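Local coordinates for protein aromatic-amino-acid:2-oxoglutarate transaminase (Candida albicans, PDB 6HND) that probably transfers amino groups between aromatic amino acids or 2-aminoadipate and 2-oxo acids, using pyridoxal 5'-phosphate as cofactor, at residues 227-232 and 271-276; 250-255 and 488-493; 283-288 and 313-318; 341-346 and 379-384. All blocks are in the same frame, centred on the assembly; numbering follows the deposited sequence.

Interaction 1 of 4, residues 227-232 and 271-276; sequences LLENWE and VKYDFA
L228, near the end of helix 221-229, packs on Y273 and F275 where helix 260-272 gives way to strand 276-280 of the large alpha/beta domain of a class I aminotransferase. The second helix ends in a Schellman motif with D274 at positive phi; Y273 and F275, on either side of D274 in sequence, both point toward the 227-232 segment. The CB of L228 sits over one face of the Y273 ring, a CH-pi contact 4.0 Å from the ring centroid and 13° off its normal. CG of K272 rests on the opposite face, so the phenol is sandwiched between two aliphatic chains. With CG of L228 beside its backbone N (chi1 -77°), CD1 comes to the edge of the F275 ring, 3.7 Å from CE2. F275 also touches L244 of strand 243-246, toward the central sheet, and L228 touches P241. On the outer side CG of E229 passes 3.4 Å from Y273 OH. No direct hydrogen bond joins the segments; instead a water lying in the Y273 ring plane donates to E229 OE2 at 2.9 Å, accepts from K272 NZ at 3.3 Å and hydrogen-bonds Y273 OH at 2.8 Å.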
# COMPACT_ATOMS: atom_id res chain seq x y z
N LEU B 227 -26.78 25.85 4.90
CA LEU B 227 -25.73 25.35 5.85
C LEU B 227 -24.53 26.31 5.82
O LEU B 227 -24.05 26.70 6.87
CB LEU B 227 -25.35 23.91 5.45
CG LEU B 227 -24.21 23.24 6.24
CD1 LEU B 227 -24.56 23.09 7.70
CD2 LEU B 227 -23.88 21.87 5.65
N LEU B 228 -24.09 26.73 4.64
CA LEU B 228 -22.88 27.58 4.51
C LEU B 228 -23.18 29.02 4.94
O LEU B 228 -22.33 29.61 5.59
CB LEU B 228 -22.38 27.48 3.07
CG LEU B 228 -21.62 26.18 2.77
CD1 LEU B 228 -21.08 26.18 1.33
CD2 LEU B 228 -20.49 25.99 3.75
N GLU B 229 -24.35 29.56 4.60
CA GLU B 229 -24.71 30.96 4.94
C GLU B 229 -25.04 31.08 6.41
O GLU B 229 -24.89 32.18 6.92
CB GLU B 229 -25.93 31.45 4.15
CG GLU B 229 -25.62 31.67 2.67
CD GLU B 229 -26.78 32.25 1.88
OE1 GLU B 229 -27.85 32.47 2.50
OE2 GLU B 229 -26.60 32.50 0.66
N ASN B 230 -25.49 30.00 7.06
CA ASN B 230 -25.97 30.04 8.46
C ASN B 230 -25.14 29.05 9.28
O ASN B 230 -25.67 28.45 10.25
CB ASN B 230 -27.49 29.83 8.54
CG ASN B 230 -28.29 30.84 7.73
OD1 ASN B 230 -28.25 32.03 8.00
ND2 ASN B 230 -29.00 30.40 6.71
N TRP B 231 -23.86 28.90 8.96
CA TRP B 231 -22.97 27.93 9.64
C TRP B 231 -23.09 28.07 11.16
O TRP B 231 -23.35 27.03 11.82
CB TRP B 231 -21.51 28.03 9.18
CG TRP B 231 -20.67 26.93 9.76
CD1 TRP B 231 -19.88 27.01 10.88
CD2 TRP B 231 -20.60 25.56 9.30
NE1 TRP B 231 -19.28 25.80 11.11
CE2 TRP B 231 -19.69 24.89 10.16
CE3 TRP B 231 -21.19 24.84 8.26
CZ2 TRP B 231 -19.37 23.54 9.99
CZ3 TRP B 231 -20.85 23.52 8.08
CH2 TRP B 231 -19.95 22.87 8.93
N GLU B 232 -22.94 29.28 11.69
CA GLU B 232 -22.90 29.57 13.16
C GLU B 232 -24.19 29.10 13.85
O GLU B 232 -24.13 28.80 15.06
CB GLU B 232 -22.61 31.05 13.40
CG GLU B 232 -21.12 31.35 13.46
CD GLU B 232 -20.66 32.72 12.99
OE1 GLU B 232 -21.35 33.75 13.26
OE2 GLU B 232 -19.57 32.77 12.38
N VAL B 271 -15.00 28.59 -3.64
CA VAL B 271 -14.17 29.83 -3.70
C VAL B 271 -14.63 30.80 -2.60
O VAL B 271 -13.78 31.29 -1.83
CB VAL B 271 -14.19 30.46 -5.11
CG1 VAL B 271 -13.45 31.80 -5.18
CG2 VAL B 271 -13.63 29.51 -6.16
N LYS B 272 -15.94 31.02 -2.49
CA LYS B 272 -16.52 32.06 -1.60
C LYS B 272 -16.29 31.72 -0.13
O LYS B 272 -16.08 32.66 0.67
CB LYS B 272 -18.02 32.18 -1.86
CG LYS B 272 -18.77 33.05 -0.86
CD LYS B 272 -20.08 33.55 -1.42
CE LYS B 272 -20.89 34.28 -0.37
NZ LYS B 272 -22.22 34.65 -0.90
N TYR B 273 -16.40 30.44 0.23
CA TYR B 273 -16.22 29.94 1.62
C TYR B 273 -14.84 29.27 1.77
O TYR B 273 -14.55 28.75 2.85
CB TYR B 273 -17.40 29.04 2.01
CG TYR B 273 -18.71 29.78 2.06
CD1 TYR B 273 -19.07 30.54 3.17
CD2 TYR B 273 -19.58 29.74 0.98
CE1 TYR B 273 -20.28 31.24 3.20
CE2 TYR B 273 -20.79 30.42 1.00
CZ TYR B 273 -21.13 31.18 2.11
OH TYR B 273 -22.32 31.85 2.09
N ASP B 274 -14.01 29.34 0.73
CA ASP B 274 -12.60 28.89 0.74
C ASP B 274 -12.52 27.50 1.37
O ASP B 274 -11.90 27.38 2.43
CB ASP B 274 -11.68 29.88 1.47
CG ASP B 274 -10.22 29.60 1.23
OD1 ASP B 274 -9.89 29.03 0.17
OD2 ASP B 274 -9.43 29.92 2.11
N PHE B 275 -13.12 26.50 0.73
CA PHE B 275 -12.90 25.08 1.09
C PHE B 275 -12.37 24.32 -0.13
O PHE B 275 -12.50 24.80 -1.29
CB PHE B 275 -14.15 24.48 1.73
CG PHE B 275 -15.40 24.51 0.90
CD1 PHE B 275 -15.59 23.62 -0.14
CD2 PHE B 275 -16.43 25.38 1.21
CE1 PHE B 275 -16.78 23.60 -0.87
CE2 PHE B 275 -17.60 25.37 0.47
CZ PHE B 275 -17.77 24.49 -0.57
N ALA B 276 -11.69 23.20 0.14
CA ALA B 276 -11.17 22.25 -0.87
C ALA B 276 -12.30 21.32 -1.32
O ALA B 276 -13.23 21.05 -0.53
CB ALA B 276 -10.02 21.45 -0.30
O HOH W 1 -23.89 31.94 -0.20

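Interaction 2 of 4, residues 250-255 and 488-493; sequences GQNPTG and FFRLCY. With PLP (pyridoxal-5'-phosphate), chain E.
N252 and P253 of loop 250-255 meet R490 and F488 of strand 488-492 beside the cofactor. At the start of the loop G250 turns the chain at positive phi, and Q251 then braces it: Q251 OE1 accepts from both T254 N (2.9 Å) and T254 OG1 (2.7 Å), while Q251 NE2 bonds to F189 O and E187. N252 stretches its amide away from the loop, CG anti to the backbone N (chi1 -179°), and uses both ends. OD1 accepts from R490 NH1 at 3.0 Å, lying in the guanidinium plane, although the donor is tilted 23° from the carbonyl plane; ND2 donates to PLP O3 at 3.2 Å. A water accepts from both N252 ND2 and R490 NH1. The peptide before P253 is cis; CB of P253 lies 3.6 Å from R490 CD, and its CG meets the edge of the F488 ring, 4.0 Å from CE2. T254 O bonds to T440 of the adjoining strand. R490 NH2 donates to S42 O of the second subunit, and F438 makes a cation-pi contact with R490. An Asn-cis-Pro beside an arginine is the class I aminotransferase active-site pattern; in relatives that arginine typically receives the substrate carboxylate, and R490's placement is consistent with that.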
# COMPACT_ATOMS: atom_id res chain seq x y z
N GLY B 250 -22.47 9.36 -10.39
CA GLY B 250 -22.84 8.01 -9.87
C GLY B 250 -22.61 7.93 -8.37
O GLY B 250 -21.94 7.00 -7.93
N GLN B 251 -23.11 8.92 -7.63
CA GLN B 251 -22.97 9.06 -6.17
C GLN B 251 -23.15 7.69 -5.53
O GLN B 251 -24.10 7.01 -5.87
CB GLN B 251 -23.97 10.10 -5.65
CG GLN B 251 -23.59 10.79 -4.33
CD GLN B 251 -23.95 9.99 -3.11
OE1 GLN B 251 -24.86 9.18 -3.17
NE2 GLN B 251 -23.24 10.21 -2.00
N ASN B 252 -22.24 7.28 -4.65
CA ASN B 252 -22.39 6.06 -3.83
C ASN B 252 -22.93 6.45 -2.46
O ASN B 252 -22.22 7.08 -1.70
CB ASN B 252 -21.08 5.30 -3.75
CG ASN B 252 -21.22 4.03 -2.95
OD1 ASN B 252 -22.31 3.75 -2.47
ND2 ASN B 252 -20.13 3.28 -2.80
N PRO B 253 -24.17 6.07 -2.06
CA PRO B 253 -24.98 5.07 -2.76
C PRO B 253 -26.02 5.50 -3.80
O PRO B 253 -26.45 4.66 -4.50
CB PRO B 253 -25.81 4.50 -1.59
CG PRO B 253 -26.08 5.71 -0.72
CD PRO B 253 -24.80 6.52 -0.80
N THR B 254 -26.41 6.77 -3.87
CA THR B 254 -27.73 7.20 -4.41
C THR B 254 -27.81 7.07 -5.93
O THR B 254 -28.91 7.06 -6.42
CB THR B 254 -28.13 8.61 -3.95
OG1 THR B 254 -27.20 9.56 -4.48
CG2 THR B 254 -28.19 8.72 -2.44
N GLY B 255 -26.68 7.02 -6.63
CA GLY B 255 -26.60 6.93 -8.11
C GLY B 255 -26.75 8.28 -8.80
O GLY B 255 -26.66 8.29 -10.02
N PHE B 488 -34.53 3.42 1.90
CA PHE B 488 -34.11 2.88 0.58
C PHE B 488 -33.08 1.78 0.78
O PHE B 488 -32.38 1.80 1.79
CB PHE B 488 -33.58 3.97 -0.36
CG PHE B 488 -32.27 4.61 0.02
CD1 PHE B 488 -32.24 5.73 0.84
CD2 PHE B 488 -31.07 4.14 -0.49
CE1 PHE B 488 -31.04 6.36 1.13
CE2 PHE B 488 -29.87 4.74 -0.16
CZ PHE B 488 -29.85 5.84 0.66
N PHE B 489 -32.99 0.90 -0.20
CA PHE B 489 -31.86 -0.05 -0.36
C PHE B 489 -31.04 0.38 -1.57
O PHE B 489 -31.62 0.84 -2.56
CB PHE B 489 -32.38 -1.47 -0.53
CG PHE B 489 -33.20 -1.96 0.63
CD1 PHE B 489 -32.59 -2.29 1.84
CD2 PHE B 489 -34.57 -2.13 0.50
CE1 PHE B 489 -33.34 -2.74 2.91
CE2 PHE B 489 -35.33 -2.56 1.59
CZ PHE B 489 -34.71 -2.86 2.78
N ARG B 490 -29.72 0.25 -1.47
CA ARG B 490 -28.80 0.41 -2.62
C ARG B 490 -28.72 -0.95 -3.29
O ARG B 490 -28.44 -1.95 -2.57
CB ARG B 490 -27.39 0.84 -2.20
CG ARG B 490 -26.47 1.14 -3.38
CD ARG B 490 -25.02 1.27 -2.94
NE ARG B 490 -24.46 -0.03 -2.66
CZ ARG B 490 -23.23 -0.26 -2.25
NH1 ARG B 490 -22.40 0.75 -2.06
NH2 ARG B 490 -22.83 -1.49 -2.02
N LEU B 491 -28.86 -0.96 -4.61
CA LEU B 491 -28.77 -2.19 -5.43
C LEU B 491 -27.55 -2.06 -6.32
O LEU B 491 -27.33 -0.95 -6.83
CB LEU B 491 -30.03 -2.33 -6.29
CG LEU B 491 -31.35 -2.13 -5.55
CD1 LEU B 491 -32.50 -2.19 -6.55
CD2 LEU B 491 -31.53 -3.18 -4.47
N CYS B 492 -26.77 -3.14 -6.44
CA CYS B 492 -25.63 -3.21 -7.37
C CYS B 492 -25.81 -4.38 -8.35
O CYS B 492 -25.95 -5.53 -7.87
CB CYS B 492 -24.31 -3.34 -6.61
SG CYS B 492 -22.91 -3.46 -7.75
N TYR B 493 -25.77 -4.08 -9.65
CA TYR B 493 -25.96 -5.02 -10.79
C TYR B 493 -24.60 -5.34 -11.43
O TYR B 493 -24.55 -5.78 -12.59
CB TYR B 493 -26.96 -4.44 -11.80
CG TYR B 493 -26.71 -2.99 -12.13
CD1 TYR B 493 -25.75 -2.64 -13.07
CD2 TYR B 493 -27.36 -1.97 -11.46
CE1 TYR B 493 -25.48 -1.32 -13.37
CE2 TYR B 493 -27.13 -0.64 -11.78
CZ TYR B 493 -26.18 -0.32 -12.72
OH TYR B 493 -25.90 0.98 -13.01
N1 PLP E . -15.28 5.39 -3.53
C2 PLP E . -16.42 4.97 -4.05
C2A PLP E . -17.51 5.97 -4.22
C3 PLP E . -16.58 3.61 -4.46
O3 PLP E . -17.76 3.21 -5.00
C4 PLP E . -15.50 2.70 -4.29
C4A PLP E . -15.62 1.32 -4.81
C5 PLP E . -14.30 3.20 -3.74
C6 PLP E . -14.26 4.53 -3.37
C5A PLP E . -13.11 2.33 -3.42
O4P PLP E . -12.31 1.92 -4.56
P PLP E . -10.95 1.07 -4.32
O1P PLP E . -10.31 1.60 -3.04
O2P PLP E . -10.20 1.36 -5.62
O3P PLP E . -11.35 -0.36 -4.18
O HOH W 2 -19.30 0.41 -1.93

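Interaction 3 of 4, residues 283-288 and 313-318; sequences YGYLTL and DDYLKN. With PLP (pyridoxal-5'-phosphate), chain E.
The pyridoxal-phosphate pocket of this class I aminotransferase is lined partly by the loop of Y283, and behind that loop Y315 of helix 312-319 is bonded to Y285. Y315 OH donates to Y285 O at 2.6 Å, in the carbonyl plane and on a lone pair. The acceptor belongs to the third residue of a type I beta turn, Y283 to L286, closed by L286 N bonding to Y283 O. The same oxygen, Y285 O, also receives a weak bond from T287 N, which makes L286 the centre of an inverse gamma turn. The two turns overlap at Y285 and L286, and the carbonyl that closes the second also takes the Y315 hydroxyl. Y315 reaches it with CG anti to the backbone N (chi1 170°), which sends the ring outward from the helix. The two tyrosine side chains cross at about a right angle: Y315 OH comes to the edge of the Y285 ring, in its plane, and lies 3.3 Å from Y285 CB. T287 OG1 approaches the edge of the Y315 ring, 3.6 Å from CE1, while its stronger polar partner is R403 NE. Y285 OH is held by E337 and T150, fixing the far end of that ring. At the front of the loop Y283 OH hydrogen-bonds the cofactor phenolic oxygen, O3 of PLP, at 3.1 Å.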
# COMPACT_ATOMS: atom_id res chain seq x y z
N TYR B 283 -16.34 5.37 -11.24
CA TYR B 283 -17.10 4.80 -12.40
C TYR B 283 -17.89 5.87 -13.18
O TYR B 283 -18.85 5.49 -13.87
CB TYR B 283 -18.05 3.69 -11.93
CG TYR B 283 -18.57 3.95 -10.54
CD1 TYR B 283 -19.09 5.18 -10.23
CD2 TYR B 283 -18.44 3.01 -9.52
CE1 TYR B 283 -19.50 5.48 -8.95
CE2 TYR B 283 -18.81 3.30 -8.22
CZ TYR B 283 -19.34 4.56 -7.94
OH TYR B 283 -19.76 4.91 -6.70
N GLY B 284 -17.45 7.13 -13.13
CA GLY B 284 -18.06 8.25 -13.87
C GLY B 284 -17.86 8.08 -15.36
O GLY B 284 -18.50 8.81 -16.13
N TYR B 285 -16.98 7.17 -15.77
CA TYR B 285 -16.74 6.87 -17.20
C TYR B 285 -17.86 5.95 -17.70
O TYR B 285 -18.13 5.95 -18.91
CB TYR B 285 -15.35 6.30 -17.47
CG TYR B 285 -14.25 7.25 -17.10
CD1 TYR B 285 -14.02 8.37 -17.87
CD2 TYR B 285 -13.43 7.03 -16.01
CE1 TYR B 285 -13.02 9.26 -17.57
CE2 TYR B 285 -12.42 7.93 -15.69
CZ TYR B 285 -12.22 9.05 -16.47
OH TYR B 285 -11.26 9.98 -16.20
N LEU B 286 -18.51 5.22 -16.79
CA LEU B 286 -19.63 4.29 -17.13
C LEU B 286 -20.93 5.10 -17.17
O LEU B 286 -21.71 5.01 -16.24
CB LEU B 286 -19.66 3.16 -16.10
CG LEU B 286 -18.34 2.40 -15.96
CD1 LEU B 286 -18.41 1.41 -14.81
CD2 LEU B 286 -17.94 1.70 -17.26
N THR B 287 -21.10 5.91 -18.22
CA THR B 287 -22.28 6.79 -18.42
C THR B 287 -23.41 5.90 -18.94
O THR B 287 -23.12 5.02 -19.76
CB THR B 287 -21.96 7.97 -19.35
OG1 THR B 287 -21.55 7.43 -20.61
CG2 THR B 287 -20.88 8.88 -18.81
N LEU B 288 -24.63 6.08 -18.44
CA LEU B 288 -25.78 5.19 -18.75
C LEU B 288 -26.90 6.03 -19.34
O LEU B 288 -27.35 6.97 -18.69
CB LEU B 288 -26.24 4.49 -17.47
CG LEU B 288 -25.15 3.84 -16.62
CD1 LEU B 288 -25.73 3.32 -15.32
CD2 LEU B 288 -24.45 2.73 -17.38
N ASP B 313 -15.22 10.76 -29.62
CA ASP B 313 -15.42 12.23 -29.66
C ASP B 313 -16.80 12.57 -29.09
O ASP B 313 -16.91 13.53 -28.28
CB ASP B 313 -15.24 12.79 -31.08
CG ASP B 313 -13.78 12.82 -31.54
OD1 ASP B 313 -12.85 12.80 -30.66
OD2 ASP B 313 -13.56 12.86 -32.80
N ASP B 314 -17.82 11.80 -29.48
CA ASP B 314 -19.23 12.05 -29.11
C ASP B 314 -19.37 11.75 -27.61
O ASP B 314 -19.97 12.58 -26.89
CB ASP B 314 -20.18 11.26 -30.03
CG ASP B 314 -21.66 11.38 -29.67
OD1 ASP B 314 -22.03 12.34 -28.97
OD2 ASP B 314 -22.42 10.48 -30.08
N TYR B 315 -18.77 10.64 -27.15
CA TYR B 315 -18.69 10.25 -25.72
C TYR B 315 -18.09 11.40 -24.91
O TYR B 315 -18.73 11.92 -23.98
CB TYR B 315 -17.87 8.98 -25.56
CG TYR B 315 -17.53 8.61 -24.14
CD1 TYR B 315 -18.52 8.27 -23.23
CD2 TYR B 315 -16.22 8.61 -23.70
CE1 TYR B 315 -18.22 7.91 -21.93
CE2 TYR B 315 -15.90 8.22 -22.41
CZ TYR B 315 -16.90 7.89 -21.52
OH TYR B 315 -16.57 7.52 -20.24
N LEU B 316 -16.88 11.82 -25.27
CA LEU B 316 -16.12 12.82 -24.48
C LEU B 316 -16.94 14.10 -24.42
O LEU B 316 -16.95 14.73 -23.34
CB LEU B 316 -14.75 13.07 -25.11
CG LEU B 316 -13.76 11.91 -25.03
CD1 LEU B 316 -12.43 12.33 -25.63
CD2 LEU B 316 -13.60 11.42 -23.60
N LYS B 317 -17.60 14.45 -25.52
CA LYS B 317 -18.20 15.80 -25.69
C LYS B 317 -19.58 15.84 -25.04
O LYS B 317 -19.87 16.83 -24.35
CB LYS B 317 -18.26 16.19 -27.17
CG LYS B 317 -18.58 17.66 -27.42
CD LYS B 317 -18.79 18.01 -28.88
CE LYS B 317 -19.23 19.45 -29.08
NZ LYS B 317 -18.37 20.15 -30.07
N ASN B 318 -20.42 14.81 -25.25
CA ASN B 318 -21.86 14.89 -24.92
C ASN B 318 -22.23 13.94 -23.78
O ASN B 318 -23.22 14.25 -23.11
CB ASN B 318 -22.69 14.69 -26.18
CG ASN B 318 -22.31 15.70 -27.25
OD1 ASN B 318 -22.41 16.90 -27.03
ND2 ASN B 318 -21.81 15.23 -28.38
N1 PLP E . -15.28 5.39 -3.53
C2 PLP E . -16.42 4.97 -4.05
C2A PLP E . -17.51 5.97 -4.22
C3 PLP E . -16.58 3.61 -4.46
O3 PLP E . -17.76 3.21 -5.00
C4 PLP E . -15.50 2.70 -4.29
C4A PLP E . -15.62 1.32 -4.81
C5 PLP E . -14.30 3.20 -3.74
C6 PLP E . -14.26 4.53 -3.37
C5A PLP E . -13.11 2.33 -3.42
O4P PLP E . -12.31 1.92 -4.56
P PLP E . -10.95 1.07 -4.32
O1P PLP E . -10.31 1.60 -3.04
O2P PLP E . -10.20 1.36 -5.62
O3P PLP E . -11.35 -0.36 -4.18

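Interaction 4 of 4, residues 341-346 and 379-384; sequences KLFAPG and TIVNNV. With PLP (pyridoxal-5'-phosphate), chain E.
N382 ND2 is gripped by two acceptors, N383 OD1 at 2.9 Å and K120 O, on a face of helix 375-388 different from the one where V381 and V384 receive F343. The loop of F343 is the cofactor-lysine loop of a class I aminotransferase, 341-346, between strands 333-338 and 350-355. The N382 bond is fairly straight (N-H...O 163°) and lies in the carbonyl plane of N383, so the two amides are held together; N383 ND2 also donates to I122 O. Both asparagines therefore tie the helix to the chain around 120-122. F343 stretches to the helix with CG anti to its backbone N (chi1 -163°). V381 and V384, nearly one turn apart, meet the ring differently: V381 CG2 stands over one face, 4.3 Å above the plane and offset toward the rim, whereas V384 CG1 comes in obliquely, 4.2 Å from F343 CE2. The contact is wholly apolar, without a hydrogen bond between the segments. P52 of the second subunit also packs on F343, and V384 touches V58 and L60 of strand 53-60, so the ring enters a buried region beside the subunit interface. Two residues earlier K341 runs the other way, its chain bent at chi2 and chi4, past Y130 of the second subunit. P345 O accepts from R348 NH1, which also bonds PLP. K341 NZ is bonded covalently to PLP C4A at 1.3 Å, a length consistent with the internal aldimine.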
# COMPACT_ATOMS: atom_id res chain seq x y z
N LYS B 341 -12.71 -0.43 -10.72
CA LYS B 341 -14.04 -0.69 -11.27
C LYS B 341 -13.97 -0.74 -12.80
O LYS B 341 -14.86 -1.33 -13.42
CB LYS B 341 -15.08 0.26 -10.62
CG LYS B 341 -14.95 0.42 -9.09
CD LYS B 341 -16.09 -0.14 -8.23
CE LYS B 341 -15.83 -0.22 -6.72
NZ LYS B 341 -15.53 1.09 -6.11
N LEU B 342 -12.87 -0.27 -13.41
CA LEU B 342 -12.68 -0.31 -14.85
C LEU B 342 -11.73 -1.44 -15.28
O LEU B 342 -11.71 -1.73 -16.46
CB LEU B 342 -12.04 1.00 -15.33
CG LEU B 342 -12.93 2.24 -15.39
CD1 LEU B 342 -12.12 3.43 -15.85
CD2 LEU B 342 -14.12 1.99 -16.31
N PHE B 343 -10.85 -1.93 -14.39
CA PHE B 343 -9.87 -3.00 -14.70
C PHE B 343 -10.11 -4.15 -13.71
O PHE B 343 -10.71 -5.15 -14.15
CB PHE B 343 -8.46 -2.42 -14.71
CG PHE B 343 -7.41 -3.27 -15.39
CD1 PHE B 343 -7.15 -4.57 -14.96
CD2 PHE B 343 -6.66 -2.76 -16.44
CE1 PHE B 343 -6.16 -5.33 -15.56
CE2 PHE B 343 -5.68 -3.53 -17.04
CZ PHE B 343 -5.44 -4.81 -16.62
N ALA B 344 -9.70 -4.02 -12.44
CA ALA B 344 -10.04 -5.02 -11.38
C ALA B 344 -9.72 -4.50 -9.97
O ALA B 344 -8.71 -3.84 -9.75
CB ALA B 344 -9.29 -6.29 -11.67
N PRO B 345 -10.54 -4.77 -8.95
CA PRO B 345 -10.22 -4.32 -7.59
C PRO B 345 -8.91 -4.89 -7.02
O PRO B 345 -8.24 -4.18 -6.28
CB PRO B 345 -11.41 -4.82 -6.78
CG PRO B 345 -12.52 -4.93 -7.78
CD PRO B 345 -11.84 -5.45 -9.03
N GLY B 346 -8.57 -6.13 -7.40
CA GLY B 346 -7.41 -6.88 -6.90
C GLY B 346 -6.09 -6.24 -7.31
O GLY B 346 -5.06 -6.64 -6.74
N THR B 379 3.56 -2.54 -13.66
CA THR B 379 4.22 -3.10 -14.87
C THR B 379 3.14 -3.78 -15.72
O THR B 379 2.99 -3.38 -16.86
CB THR B 379 5.39 -4.02 -14.50
OG1 THR B 379 6.32 -3.22 -13.77
CG2 THR B 379 6.06 -4.65 -15.69
N ILE B 380 2.39 -4.73 -15.13
CA ILE B 380 1.35 -5.49 -15.87
C ILE B 380 0.30 -4.51 -16.39
O ILE B 380 -0.03 -4.57 -17.58
CB ILE B 380 0.76 -6.62 -15.02
CG1 ILE B 380 1.78 -7.74 -14.80
CG2 ILE B 380 -0.54 -7.16 -15.64
CD1 ILE B 380 1.34 -8.77 -13.79
N VAL B 381 -0.18 -3.60 -15.56
CA VAL B 381 -1.33 -2.72 -15.94
C VAL B 381 -0.86 -1.75 -17.02
O VAL B 381 -1.60 -1.56 -18.03
CB VAL B 381 -1.98 -2.02 -14.73
CG1 VAL B 381 -2.89 -0.91 -15.17
CG2 VAL B 381 -2.72 -3.02 -13.85
N ASN B 382 0.33 -1.16 -16.87
CA ASN B 382 0.85 -0.19 -17.86
C ASN B 382 1.02 -0.89 -19.22
O ASN B 382 0.54 -0.34 -20.25
CB ASN B 382 2.16 0.45 -17.42
CG ASN B 382 2.75 1.34 -18.48
OD1 ASN B 382 2.41 2.51 -18.57
ND2 ASN B 382 3.64 0.78 -19.28
N ASN B 383 1.67 -2.05 -19.25
CA ASN B 383 2.03 -2.71 -20.53
C ASN B 383 0.75 -3.20 -21.21
O ASN B 383 0.68 -3.14 -22.44
CB ASN B 383 3.11 -3.76 -20.29
CG ASN B 383 4.42 -3.12 -19.88
OD1 ASN B 383 4.45 -1.96 -19.47
ND2 ASN B 383 5.51 -3.88 -19.97
N VAL B 384 -0.25 -3.63 -20.45
CA VAL B 384 -1.52 -4.13 -21.04
C VAL B 384 -2.19 -2.93 -21.73
O VAL B 384 -2.61 -3.10 -22.90
CB VAL B 384 -2.43 -4.82 -20.00
CG1 VAL B 384 -3.87 -4.97 -20.50
CG2 VAL B 384 -1.86 -6.18 -19.56
N1 PLP E . -15.28 5.39 -3.53
C2 PLP E . -16.42 4.97 -4.05
C2A PLP E . -17.51 5.97 -4.22
C3 PLP E . -16.58 3.61 -4.46
O3 PLP E . -17.76 3.21 -5.00
C4 PLP E . -15.50 2.70 -4.29
C4A PLP E . -15.62 1.32 -4.81
C5 PLP E . -14.30 3.20 -3.74
C6 PLP E . -14.26 4.53 -3.37
C5A PLP E . -13.11 2.33 -3.42
O4P PLP E . -12.31 1.92 -4.56
P PLP E . -10.95 1.07 -4.32
O1P PLP E . -10.31 1.60 -3.04
O2P PLP E . -10.20 1.36 -5.62
O3P PLP E . -11.35 -0.36 -4.18

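In the fold
From the N terminus, interaction 1 opens first, on helix 221-229, and closes a loop of about 40 residues after helix 260-272, at the rim of the large domain. Interaction 2 begins inside that loop, at 250-255, and so crosses it; it closes only at strand 488-492, joining the large domain to the four-stranded antiparallel sheet. Interactions 3 and 4 are both nested within this long loop and follow one another in series: the first links the loop after strand 276-280 to helix 312-319, the second the lysine loop to helix 375-388. Interactions 2, 3 and 4 all touch PLP, and L342 packs against Y285 and L286. Interaction 1 stands apart, its centre about 28 Å from that of interaction 2.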